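Local atomic coordinates of lactose Operon Repressor (Escherichia coli, PDB entry 1JYE), a protein that binds operator DNA as a repressor of the lactose operon, in a family whose members typically respond to small effector molecules. Residues Gly218-Met223 / Leu243-Gln248; Gln228-Leu233 / Met254-Glu259; Gly236-Ala241 / Ala266-Val271. The protein carries 1 engineered substitution. All blocks are in the same frame, centred on the assembly; numbering follows the deposited sequence.

Contact 1. Residues Gly218-Met223 / Leu243-Gln248; sequences GDWSAM and LVANDQ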
ATOM      1  N   GLY A 218       2.663 -14.449  11.916  1.00 16.81           N
ATOM      2  CA  GLY A 218       2.899 -14.185  10.504  1.00 16.59           C
ATOM      3  C   GLY A 218       3.857 -13.020  10.334  1.00 16.73           C
ATOM      4  O   GLY A 218       4.598 -12.695  11.261  1.00 16.03           O
ATOM      5  N   ASP A 219       3.853 -12.377   9.166  1.00 14.69           N
ATOM      6  CA  ASP A 219       4.762 -11.254   8.939  1.00 16.07           C
ATOM      7  C   ASP A 219       4.106 -10.020   8.315  1.00 15.79           C
ATOM      8  O   ASP A 219       4.793  -9.195   7.705  1.00 16.48           O
ATOM      9  CB  ASP A 219       5.949 -11.695   8.064  1.00 17.87           C
ATOM     10  CG  ASP A 219       5.533 -12.078   6.650  1.00 20.73           C
ATOM     11  OD1 ASP A 219       4.384 -11.795   6.260  1.00 19.74           O
ATOM     12  OD2 ASP A 219       6.368 -12.658   5.919  1.00 22.00           O
ATOM     13  N   TRP A 220       2.788  -9.905   8.489  1.00 13.91           N
ATOM     14  CA  TRP A 220       1.968  -8.802   7.969  1.00 14.33           C
ATOM     15  C   TRP A 220       1.500  -9.046   6.531  1.00 14.11           C
ATOM     16  O   TRP A 220       0.594  -8.362   6.052  1.00 16.18           O
ATOM     17  CB  TRP A 220       2.720  -7.460   8.003  1.00 14.38           C
ATOM     18  CG  TRP A 220       3.096  -6.907   9.365  1.00 14.13           C
ATOM     19  CD1 TRP A 220       4.302  -6.360   9.709  1.00 15.49           C
ATOM     20  CD2 TRP A 220       2.247  -6.752  10.518  1.00 14.47           C
ATOM     21  NE1 TRP A 220       4.257  -5.871  10.992  1.00 15.96           N
ATOM     22  CE2 TRP A 220       3.011  -6.098  11.513  1.00 14.67           C
ATOM     23  CE3 TRP A 220       0.919  -7.097  10.804  1.00 15.31           C
ATOM     24  CZ2 TRP A 220       2.491  -5.781  12.778  1.00 15.03           C
ATOM     25  CZ3 TRP A 220       0.400  -6.780  12.066  1.00 13.62           C
ATOM     26  CH2 TRP A 220       1.190  -6.129  13.033  1.00 12.46           C
ATOM     27  N   SER A 221       2.100 -10.016   5.846  1.00 15.07           N
ATOM     28  CA  SER A 221       1.724 -10.289   4.454  1.00 13.57           C
ATOM     29  C   SER A 221       0.584 -11.284   4.293  1.00 15.37           C
ATOM     30  O   SER A 221       0.363 -12.149   5.143  1.00 15.24           O
ATOM     31  CB  SER A 221       2.932 -10.801   3.658  1.00 15.62           C
ATOM     32  OG  SER A 221       3.256 -12.136   4.019  1.00 15.88           O
ATOM     33  N   ALA A 222      -0.139 -11.161   3.183  1.00 13.96           N
ATOM     34  CA  ALA A 222      -1.241 -12.064   2.905  1.00 14.07           C
ATOM     35  C   ALA A 222      -0.733 -13.498   2.811  1.00 14.86           C
ATOM     36  O   ALA A 222      -1.378 -14.421   3.305  1.00 15.72           O
ATOM     37  CB  ALA A 222      -1.939 -11.666   1.601  1.00 15.34           C
ATOM     38  N   MET A 223       0.428 -13.691   2.191  1.00 16.19           N
ATOM     39  CA  MET A 223       0.954 -15.041   2.049  1.00 17.04           C
ATOM     40  C   MET A 223       1.239 -15.685   3.400  1.00 15.63           C
ATOM     41  O   MET A 223       1.032 -16.885   3.566  1.00 16.48           O
ATOM     42  CB  MET A 223       2.220 -15.054   1.188  1.00 19.37           C
ATOM     43  CG  MET A 223       2.685 -16.466   0.814  1.00 23.15           C
ATOM     44  SD  MET A 223       1.403 -17.458  -0.024  1.00 29.02           S
ATOM     45  CE  MET A 223       1.436 -16.734  -1.664  1.00 28.34           C
ATOM     46  N   LEU A 243      -8.801 -14.443  15.050  1.00 12.63           N
ATOM     47  CA  LEU A 243      -8.485 -13.032  15.244  1.00 12.76           C
ATOM     48  C   LEU A 243      -7.156 -12.900  14.504  1.00 13.10           C
ATOM     49  O   LEU A 243      -6.186 -13.577  14.842  1.00 12.93           O
ATOM     50  CB  LEU A 243      -8.308 -12.714  16.735  1.00 13.08           C
ATOM     51  CG  LEU A 243      -9.623 -12.581  17.503  1.00 14.55           C
ATOM     52  CD1 LEU A 243      -9.367 -12.707  19.004  1.00 15.13           C
ATOM     53  CD2 LEU A 243     -10.276 -11.247  17.168  1.00 14.95           C
ATOM     54  N   VAL A 244      -7.117 -12.052  13.477  1.00 12.51           N
ATOM     55  CA  VAL A 244      -5.904 -11.878  12.677  1.00 13.74           C
ATOM     56  C   VAL A 244      -5.327 -10.471  12.851  1.00 12.43           C
ATOM     57  O   VAL A 244      -6.067  -9.488  12.891  1.00 12.68           O
ATOM     58  CB  VAL A 244      -6.209 -12.172  11.190  1.00 13.34           C
ATOM     59  CG1 VAL A 244      -4.930 -12.131  10.373  1.00 14.64           C
ATOM     60  CG2 VAL A 244      -6.874 -13.541  11.071  1.00 17.01           C
ATOM     61  N   ALA A 245      -3.998 -10.391  12.940  1.00 13.04           N
ATOM     62  CA  ALA A 245      -3.293  -9.140  13.206  1.00 12.38           C
ATOM     63  C   ALA A 245      -3.438  -7.986  12.218  1.00 12.29           C
ATOM     64  O   ALA A 245      -3.189  -6.839  12.581  1.00 12.99           O
ATOM     65  CB  ALA A 245      -1.813  -9.430  13.469  1.00 15.40           C
ATOM     66  N   ASN A 246      -3.791  -8.276  10.973  1.00 12.69           N
ATOM     67  CA  ASN A 246      -4.034  -7.192  10.026  1.00 12.16           C
ATOM     68  C   ASN A 246      -4.882  -7.704   8.881  1.00 12.14           C
ATOM     69  O   ASN A 246      -5.084  -8.909   8.742  1.00 12.71           O
ATOM     70  CB  ASN A 246      -2.722  -6.506   9.570  1.00 12.76           C
ATOM     71  CG  ASN A 246      -1.968  -7.266   8.492  1.00 11.82           C
ATOM     72  OD1 ASN A 246      -2.187  -8.448   8.264  1.00 16.14           O
ATOM     73  ND2 ASN A 246      -1.038  -6.568   7.833  1.00 14.67           N
ATOM     74  N   ASP A 247      -5.419  -6.791   8.083  1.00 11.82           N
ATOM     75  CA  ASP A 247      -6.295  -7.193   6.998  1.00 13.30           C
ATOM     76  C   ASP A 247      -5.634  -8.034   5.916  1.00 11.54           C
ATOM     77  O   ASP A 247      -6.258  -8.944   5.378  1.00 12.93           O
ATOM     78  CB  ASP A 247      -6.960  -5.957   6.383  1.00 13.18           C
ATOM     79  CG  ASP A 247      -7.921  -5.276   7.341  1.00 15.60           C
ATOM     80  OD1 ASP A 247      -8.311  -5.909   8.351  1.00 15.04           O
ATOM     81  OD2 ASP A 247      -8.298  -4.114   7.085  1.00 16.73           O
ATOM     82  N   GLN A 248      -4.380  -7.747   5.597  1.00 13.03           N
ATOM     83  CA  GLN A 248      -3.701  -8.525   4.571  1.00 14.36           C
ATOM     84  C   GLN A 248      -3.495  -9.969   5.014  1.00 13.60           C
ATOM     85  O   GLN A 248      -3.705 -10.889   4.232  1.00 13.00           O
ATOM     86  CB  GLN A 248      -2.376  -7.867   4.200  1.00 15.34           C
ATOM     87  CG  GLN A 248      -2.566  -6.614   3.362  1.00 18.85           C
ATOM     88  CD  GLN A 248      -1.340  -5.739   3.348  1.00 20.17           C
ATOM     89  OE1 GLN A 248      -1.014  -5.100   4.345  1.00 22.75           O
ATOM     90  NE2 GLN A 248      -0.642  -5.712   2.217  1.00 22.74           N
TER
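At the carboxyl-terminal edge of a parallel sheet, where strand 241-244 gives way to helix 247-259, Asn246 meets Trp220 of the turn that leads into helix 222-234. The Asn246 amide donates ND2 to Trp220 O at 3.0 Å, a nearly straight bond (163°) that arrives in the carbonyl plane on a lone pair. The acceptor also lies close to the amide plane of Asn246. With CG held between its backbone N and carbonyl carbon (chi1 80°), the amide can turn its other end back to the helix: OD1 accepts from Met249 N, so one side chain is both the N-cap of helix 247-259 and a tie to the turn before helix 222-234. The indole and amide planes are inclined at 47°, CE3 of Trp220 lying 3.6 Å from ND2 of Asn246. The indole CZ3 reaches Ala245, 3.7 Å from CB, while Ala245 O approaches the ring edge and also accepts from Arg197. Such turns at strand ends line the ligand cleft of periplasmic binding protein-like domains. A glycerol, probably from the crystallisation liquor, hydrogen-bonds Asn246 ND2; such molecules often mark pockets. Ser221 is the matching N-cap of helix 222-234. An Asx turn from Asp219 ends at Ser221, Asp219 OD1 accepting from Ser221 N at 2.9 Å and from Ser221 OG as well. Between the two helix starts, Ala222 CA makes a CA-H...O contact of 3.0 Å with Gln248 O. The aliphatic CB of Gln248 packs 3.5 Å from Trp220 O, and its NE2 bonds Asp278 of the second subunit.

Contact 2. Residues Gln228-Leu233 / Met254-Glu259; sequences QTMQML and MRAITE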
ATOM      1  N   GLN A 228       0.226 -19.807   7.401  1.00 17.57           N
ATOM      2  CA  GLN A 228      -0.045 -20.139   8.797  1.00 16.29           C
ATOM      3  C   GLN A 228      -1.407 -20.789   8.985  1.00 17.44           C
ATOM      4  O   GLN A 228      -1.551 -21.748   9.755  1.00 16.42           O
ATOM      5  CB  GLN A 228       0.058 -18.884   9.670  1.00 15.19           C
ATOM      6  CG  GLN A 228       1.473 -18.338   9.782  1.00 16.16           C
ATOM      7  CD  GLN A 228       2.446 -19.378  10.307  1.00 17.77           C
ATOM      8  OE1 GLN A 228       2.208 -19.993  11.345  1.00 18.78           O
ATOM      9  NE2 GLN A 228       3.550 -19.574   9.593  1.00 18.64           N
ATOM     10  N   THR A 229      -2.411 -20.275   8.284  1.00 15.57           N
ATOM     11  CA  THR A 229      -3.755 -20.822   8.399  1.00 16.25           C
ATOM     12  C   THR A 229      -3.828 -22.218   7.786  1.00 17.84           C
ATOM     13  O   THR A 229      -4.460 -23.113   8.346  1.00 17.94           O
ATOM     14  CB  THR A 229      -4.783 -19.890   7.738  1.00 15.90           C
ATOM     15  OG1 THR A 229      -4.702 -18.598   8.355  1.00 16.85           O
ATOM     16  CG2 THR A 229      -6.199 -20.433   7.914  1.00 16.20           C
ATOM     17  N   MET A 230      -3.180 -22.411   6.641  1.00 17.87           N
ATOM     18  CA  MET A 230      -3.183 -23.725   6.008  1.00 20.27           C
ATOM     19  C   MET A 230      -2.490 -24.737   6.915  1.00 19.85           C
ATOM     20  O   MET A 230      -2.934 -25.878   7.037  1.00 21.38           O
ATOM     21  CB  MET A 230      -2.468 -23.687   4.654  1.00 22.59           C
ATOM     22  CG  MET A 230      -3.292 -23.105   3.518  1.00 25.58           C
ATOM     23  SD  MET A 230      -4.844 -23.994   3.250  1.00 30.18           S
ATOM     24  CE  MET A 230      -4.276 -25.667   3.188  1.00 28.41           C
ATOM     25  N   GLN A 231      -1.400 -24.318   7.553  1.00 19.82           N
ATOM     26  CA  GLN A 231      -0.659 -25.211   8.442  1.00 21.74           C
ATOM     27  C   GLN A 231      -1.513 -25.610   9.637  1.00 21.37           C
ATOM     28  O   GLN A 231      -1.485 -26.763  10.075  1.00 22.09           O
ATOM     29  CB  GLN A 231       0.633 -24.541   8.916  1.00 22.89           C
ATOM     30  CG  GLN A 231       1.631 -24.296   7.791  1.00 27.56           C
ATOM     31  CD  GLN A 231       2.936 -23.687   8.269  1.00 29.37           C
ATOM     32  OE1 GLN A 231       3.780 -23.290   7.465  1.00 33.59           O
ATOM     33  NE2 GLN A 231       3.111 -23.615   9.582  1.00 29.97           N
ATOM     34  N   MET A 232      -2.271 -24.651  10.157  1.00 19.73           N
ATOM     35  CA  MET A 232      -3.153 -24.896  11.292  1.00 20.68           C
ATOM     36  C   MET A 232      -4.239 -25.893  10.899  1.00 21.31           C
ATOM     37  O   MET A 232      -4.483 -26.879  11.600  1.00 20.73           O
ATOM     38  CB  MET A 232      -3.800 -23.586  11.743  1.00 19.89           C
ATOM     39  CG  MET A 232      -4.830 -23.755  12.848  1.00 20.28           C
ATOM     40  SD  MET A 232      -5.665 -22.211  13.235  1.00 20.28           S
ATOM     41  CE  MET A 232      -6.743 -22.047  11.801  1.00 21.60           C
ATOM     42  N   LEU A 233      -4.889 -25.633   9.769  1.00 21.04           N
ATOM     43  CA  LEU A 233      -5.949 -26.504   9.284  1.00 22.59           C
ATOM     44  C   LEU A 233      -5.433 -27.898   8.940  1.00 23.20           C
ATOM     45  O   LEU A 233      -6.093 -28.896   9.232  1.00 24.43           O
ATOM     46  CB  LEU A 233      -6.623 -25.880   8.058  1.00 21.93           C
ATOM     47  CG  LEU A 233      -7.327 -24.546   8.315  1.00 22.89           C
ATOM     48  CD1 LEU A 233      -7.852 -23.986   7.001  1.00 23.74           C
ATOM     49  CD2 LEU A 233      -8.467 -24.743   9.307  1.00 21.75           C
ATOM     50  N   MET A 254      -8.392 -16.083   4.855  1.00 14.61           N
ATOM     51  CA  MET A 254      -9.656 -16.309   4.169  1.00 15.02           C
ATOM     52  C   MET A 254      -9.455 -17.206   2.952  1.00 14.87           C
ATOM     53  O   MET A 254     -10.283 -18.074   2.668  1.00 16.60           O
ATOM     54  CB  MET A 254     -10.265 -14.967   3.760  1.00 16.48           C
ATOM     55  CG  MET A 254     -10.800 -14.168   4.943  1.00 17.54           C
ATOM     56  SD  MET A 254     -11.199 -12.463   4.524  1.00 19.60           S
ATOM     57  CE  MET A 254     -12.455 -12.721   3.269  1.00 20.97           C
ATOM     58  N   ARG A 255      -8.356 -17.004   2.235  1.00 15.53           N
ATOM     59  CA  ARG A 255      -8.079 -17.838   1.075  1.00 16.01           C
ATOM     60  C   ARG A 255      -7.821 -19.276   1.527  1.00 16.68           C
ATOM     61  O   ARG A 255      -8.307 -20.222   0.912  1.00 16.91           O
ATOM     62  CB  ARG A 255      -6.862 -17.328   0.298  1.00 15.67           C
ATOM     63  CG  ARG A 255      -6.505 -18.245  -0.865  1.00 16.42           C
ATOM     64  CD  ARG A 255      -5.218 -17.862  -1.574  1.00 16.60           C
ATOM     65  NE  ARG A 255      -4.722 -19.012  -2.331  1.00 18.48           N
ATOM     66  CZ  ARG A 255      -3.439 -19.270  -2.558  1.00 18.53           C
ATOM     67  NH1 ARG A 255      -2.498 -18.457  -2.101  1.00 19.71           N
ATOM     68  NH2 ARG A 255      -3.095 -20.374  -3.211  1.00 21.55           N
ATOM     69  N   ALA A 256      -7.063 -19.436   2.608  1.00 16.87           N
ATOM     70  CA  ALA A 256      -6.755 -20.771   3.121  1.00 17.01           C
ATOM     71  C   ALA A 256      -8.043 -21.489   3.513  1.00 18.01           C
ATOM     72  O   ALA A 256      -8.249 -22.654   3.171  1.00 19.16           O
ATOM     73  CB  ALA A 256      -5.822 -20.668   4.328  1.00 16.94           C
ATOM     74  N   ILE A 257      -8.903 -20.785   4.238  1.00 18.13           N
ATOM     75  CA  ILE A 257     -10.178 -21.336   4.678  1.00 17.83           C
ATOM     76  C   ILE A 257     -11.001 -21.800   3.478  1.00 19.84           C
ATOM     77  O   ILE A 257     -11.484 -22.933   3.433  1.00 18.80           O
ATOM     78  CB  ILE A 257     -10.982 -20.276   5.465  1.00 18.66           C
ATOM     79  CG1 ILE A 257     -10.265 -19.959   6.781  1.00 18.47           C
ATOM     80  CG2 ILE A 257     -12.400 -20.771   5.730  1.00 19.26           C
ATOM     81  CD1 ILE A 257     -10.770 -18.707   7.474  1.00 17.67           C
ATOM     82  N   THR A 258     -11.138 -20.916   2.497  1.00 18.63           N
ATOM     83  CA  THR A 258     -11.915 -21.211   1.301  1.00 20.29           C
ATOM     84  C   THR A 258     -11.370 -22.385   0.492  1.00 21.10           C
ATOM     85  O   THR A 258     -12.130 -23.259   0.076  1.00 22.69           O
ATOM     86  CB  THR A 258     -11.996 -19.970   0.393  1.00 20.16           C
ATOM     87  OG1 THR A 258     -12.530 -18.869   1.140  1.00 20.93           O
ATOM     88  CG2 THR A 258     -12.901 -20.241  -0.803  1.00 21.66           C
ATOM     89  N   GLU A 259     -10.060 -22.416   0.273  1.00 22.03           N
ATOM     90  CA  GLU A 259      -9.466 -23.496  -0.503  1.00 23.79           C
ATOM     91  C   GLU A 259      -9.492 -24.820   0.251  1.00 25.67           C
ATOM     92  O   GLU A 259      -9.309 -25.883  -0.346  1.00 26.58           O
ATOM     93  CB  GLU A 259      -8.035 -23.135  -0.916  1.00 25.16           C
ATOM     94  CG  GLU A 259      -7.953 -21.817  -1.684  1.00 24.38           C
ATOM     95  CD  GLU A 259      -6.663 -21.642  -2.466  1.00 25.22           C
ATOM     96  OE1 GLU A 259      -5.622 -22.192  -2.051  1.00 22.50           O
ATOM     97  OE2 GLU A 259      -6.691 -20.932  -3.495  1.00 24.68           O
TER
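Beside the packing of Thr229 and Met230 on Ala256, the flat group is the guanidinium of Arg255, which has Glu259 OE2 at its edge and forms a cation-pi pair with Phe226. The NE bond to OE2 is 3.0 Å long and nearly straight (178°), in the guanidinium plane, yet it comes from above the carboxylate plane. NH2 to Glu259 OE1 is weak. This salt bridge spans one turn of helix 247-259, near the second subunit.

Between the helices the meeting is apolar. Ala256 CB is the point on which helix 222-234 rests: Thr229 CG2 and Met230 CG each come within 3.6 Å of it. In Thr229 the first torsion of -58° turns the methyl to the neighbour and lets OG1 bond Gly225 O, within its own helix. The bend at chi2 of Met230 brings SD alongside Ala256 CB as well. One turn on, Leu233 CD1 lies 4.2 Å from Ile257 CA. The local axes approach to 8.6 Å at 39°, both running broadly the same way on one side of the parallel sheet. Thr229 OG1 and the Arg255-Glu259 pair are satisfied within their own helices, and the interface itself depends on shape and van der Waals contact.

Contact 3. Residues Gly236-Ala241 / Ala266-Val271; sequences GIVPTA and ADISVV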
ATOM      1  N   GLY A 236      -5.264 -30.294  11.712  1.00 27.47           N
ATOM      2  CA  GLY A 236      -6.500 -30.802  12.275  1.00 26.70           C
ATOM      3  C   GLY A 236      -7.095 -29.829  13.276  1.00 26.10           C
ATOM      4  O   GLY A 236      -8.067 -30.147  13.960  1.00 26.49           O
ATOM      5  N   ILE A 237      -6.508 -28.640  13.369  1.00 23.70           N
ATOM      6  CA  ILE A 237      -7.004 -27.620  14.282  1.00 22.32           C
ATOM      7  C   ILE A 237      -7.955 -26.723  13.501  1.00 22.36           C
ATOM      8  O   ILE A 237      -7.528 -25.944  12.648  1.00 22.19           O
ATOM      9  CB  ILE A 237      -5.850 -26.779  14.861  1.00 22.03           C
ATOM     10  CG1 ILE A 237      -4.903 -27.688  15.649  1.00 23.76           C
ATOM     11  CG2 ILE A 237      -6.402 -25.674  15.755  1.00 21.80           C
ATOM     12  CD1 ILE A 237      -3.705 -26.975  16.252  1.00 25.62           C
ATOM     13  N   VAL A 238      -9.246 -26.845  13.793  1.00 21.64           N
ATOM     14  CA  VAL A 238     -10.260 -26.067  13.095  1.00 22.04           C
ATOM     15  C   VAL A 238     -11.081 -25.217  14.053  1.00 21.46           C
ATOM     16  O   VAL A 238     -12.038 -25.691  14.670  1.00 22.35           O
ATOM     17  CB  VAL A 238     -11.221 -26.992  12.303  1.00 23.30           C
ATOM     18  CG1 VAL A 238     -12.151 -26.162  11.430  1.00 23.98           C
ATOM     19  CG2 VAL A 238     -10.421 -27.966  11.458  1.00 23.98           C
ATOM     20  N   PRO A 239     -10.714 -23.939  14.195  1.00 19.23           N
ATOM     21  CA  PRO A 239     -11.451 -23.052  15.094  1.00 18.31           C
ATOM     22  C   PRO A 239     -12.735 -22.611  14.406  1.00 18.26           C
ATOM     23  O   PRO A 239     -12.919 -22.863  13.216  1.00 19.22           O
ATOM     24  CB  PRO A 239     -10.482 -21.893  15.286  1.00 19.56           C
ATOM     25  CG  PRO A 239      -9.879 -21.769  13.908  1.00 19.39           C
ATOM     26  CD  PRO A 239      -9.596 -23.225  13.547  1.00 20.85           C
ATOM     27  N   THR A 240     -13.631 -21.973  15.150  1.00 17.29           N
ATOM     28  CA  THR A 240     -14.855 -21.468  14.550  1.00 17.06           C
ATOM     29  C   THR A 240     -14.625 -19.994  14.225  1.00 16.47           C
ATOM     30  O   THR A 240     -15.383 -19.387  13.477  1.00 16.34           O
ATOM     31  CB  THR A 240     -16.080 -21.615  15.486  1.00 17.74           C
ATOM     32  OG1 THR A 240     -15.832 -20.951  16.730  1.00 17.85           O
ATOM     33  CG2 THR A 240     -16.379 -23.089  15.738  1.00 17.69           C
ATOM     34  N   ALA A 241     -13.558 -19.426  14.783  1.00 17.17           N
ATOM     35  CA  ALA A 241     -13.234 -18.025  14.535  1.00 17.07           C
ATOM     36  C   ALA A 241     -11.743 -17.749  14.685  1.00 15.91           C
ATOM     37  O   ALA A 241     -11.040 -18.427  15.436  1.00 14.98           O
ATOM     38  CB  ALA A 241     -14.028 -17.126  15.483  1.00 17.56           C
ATOM     39  N   ALA A 266     -19.585 -18.459   7.756  1.00 24.94           N
ATOM     40  CA  ALA A 266     -20.449 -19.567   8.152  1.00 25.53           C
ATOM     41  C   ALA A 266     -19.716 -20.697   8.876  1.00 25.42           C
ATOM     42  O   ALA A 266     -20.227 -21.248   9.849  1.00 26.21           O
ATOM     43  CB  ALA A 266     -21.174 -20.118   6.929  1.00 26.73           C
ATOM     44  N   ASP A 267     -18.525 -21.049   8.398  1.00 23.81           N
ATOM     45  CA  ASP A 267     -17.748 -22.119   9.015  1.00 22.87           C
ATOM     46  C   ASP A 267     -16.667 -21.565   9.934  1.00 21.59           C
ATOM     47  O   ASP A 267     -16.532 -22.000  11.076  1.00 21.21           O
ATOM     48  CB  ASP A 267     -17.125 -23.006   7.934  1.00 23.77           C
ATOM     49  CG  ASP A 267     -18.166 -23.823   7.184  1.00 24.54           C
ATOM     50  OD1 ASP A 267     -17.942 -24.131   5.996  1.00 25.14           O
ATOM     51  OD2 ASP A 267     -19.206 -24.166   7.789  1.00 26.04           O
ATOM     52  N   ILE A 268     -15.889 -20.612   9.433  1.00 20.11           N
ATOM     53  CA  ILE A 268     -14.843 -19.999  10.240  1.00 18.18           C
ATOM     54  C   ILE A 268     -14.910 -18.487  10.097  1.00 19.25           C
ATOM     55  O   ILE A 268     -14.684 -17.945   9.012  1.00 18.31           O
ATOM     56  CB  ILE A 268     -13.437 -20.472   9.819  1.00 17.56           C
ATOM     57  CG1 ILE A 268     -13.318 -21.989   9.995  1.00 16.74           C
ATOM     58  CG2 ILE A 268     -12.378 -19.760  10.665  1.00 17.44           C
ATOM     59  CD1 ILE A 268     -11.947 -22.542   9.674  1.00 18.99           C
ATOM     60  N   SER A 269     -15.241 -17.809  11.192  1.00 16.34           N
ATOM     61  CA  SER A 269     -15.327 -16.354  11.186  1.00 16.48           C
ATOM     62  C   SER A 269     -13.928 -15.763  11.252  1.00 16.45           C
ATOM     63  O   SER A 269     -13.009 -16.365  11.814  1.00 15.43           O
ATOM     64  CB  SER A 269     -16.156 -15.855  12.372  1.00 17.60           C
ATOM     65  OG  SER A 269     -17.531 -16.147  12.194  1.00 18.52           O
ATOM     66  N   VAL A 270     -13.771 -14.576  10.680  1.00 15.16           N
ATOM     67  CA  VAL A 270     -12.473 -13.923  10.661  1.00 15.26           C
ATOM     68  C   VAL A 270     -12.589 -12.441  10.967  1.00 15.82           C
ATOM     69  O   VAL A 270     -13.471 -11.755  10.444  1.00 16.11           O
ATOM     70  CB  VAL A 270     -11.797 -14.078   9.266  1.00 15.82           C
ATOM     71  CG1 VAL A 270     -10.458 -13.362   9.248  1.00 14.63           C
ATOM     72  CG2 VAL A 270     -11.618 -15.551   8.933  1.00 16.77           C
ATOM     73  N   VAL A 271     -11.705 -11.955  11.835  1.00 13.50           N
ATOM     74  CA  VAL A 271     -11.670 -10.539  12.172  1.00 13.44           C
ATOM     75  C   VAL A 271     -10.270 -10.048  11.821  1.00 14.83           C
ATOM     76  O   VAL A 271      -9.273 -10.638  12.241  1.00 14.96           O
ATOM     77  CB  VAL A 271     -11.923 -10.291  13.677  1.00 14.57           C
ATOM     78  CG1 VAL A 271     -11.865  -8.804  13.970  1.00 13.65           C
ATOM     79  CG2 VAL A 271     -13.275 -10.852  14.074  1.00 15.86           C
TER
HETATM   80  O   HOH W   1     -15.333 -24.351  12.105  1.00 30.04           O
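Ile268, Ser269 and Thr240 carry most of the meeting between the loop entering strand 241-244 and the start of strand 269-271. Ile268 lays its side chain against the loop. With CG1 anti to the carbonyl carbon (chi1 -61°), that branch reaches Pro239 O at 3.4 Å, and CD1 extends beyond to Val238 CG1 at 4.0 Å, the two side chains crossing at about a right angle. Leu233, Ile257 and Leu262 also pack on Ile268, so it belongs to the hydrophobic layer between helices and sheet.

Thr240 takes part through its backbone while its side chain turns away. Its O accepts from Ser269 N at 2.8 Å, and Ile268 CA adds a CA-H...O contact to the same oxygen. The hydroxyl OG1 hydrogen-bonds His179 ND1 and Gln181 O, both outside segment 266-271. Ser269 then begins the parallel pairing: it bridges with Ala241, whose CA makes a second CA-H...O contact, 3.2 Å from Ser269 O. The CB atoms of Ala241 and Ser269 project to one face of the sheet, 4.0 Å apart, and His179 touches both. Ser269 OG takes its main bond from Leu330 N. The Ala241-Ser269 bridge joins strand 269-271, an outermost strand of the sheet within this chain, to strand 241-244, the two linked through helix 247-259 in a beta-alpha-beta crossover.

Just before the strands meet, a water donates to both Pro239 O (3.0 Å) and Asp267 O (2.8 Å), while the Asp267 carboxylate forms a salt bridge with Arg263. Two acceptors cannot bond each other, so the water supplies both protons and lets the carbonyls come near each other just before the direct Ser269 N to Thr240 O bond.

In the fold
Contact 2 is the buried member of the set, whereas contacts 1 and 3 lie partly buried at the two ends of the same alpha/beta layer. Contacts 1 and 2 share helices 222-234 and 247-259, first at their starts and then further along, and both touch the second subunit; contact 3 touches no other chain. Chemistry follows place: caps and an amide bond at the helix starts, methyl and thioether packing between the helices, backbone pairing and a water at the strand entrance. Contacts 1 and 3 meet in the sheet through a probable hydrogen bond from Val244 N to Val271 O, and Ile257 CD1 carries contact 2 onto Ile268 and Val270.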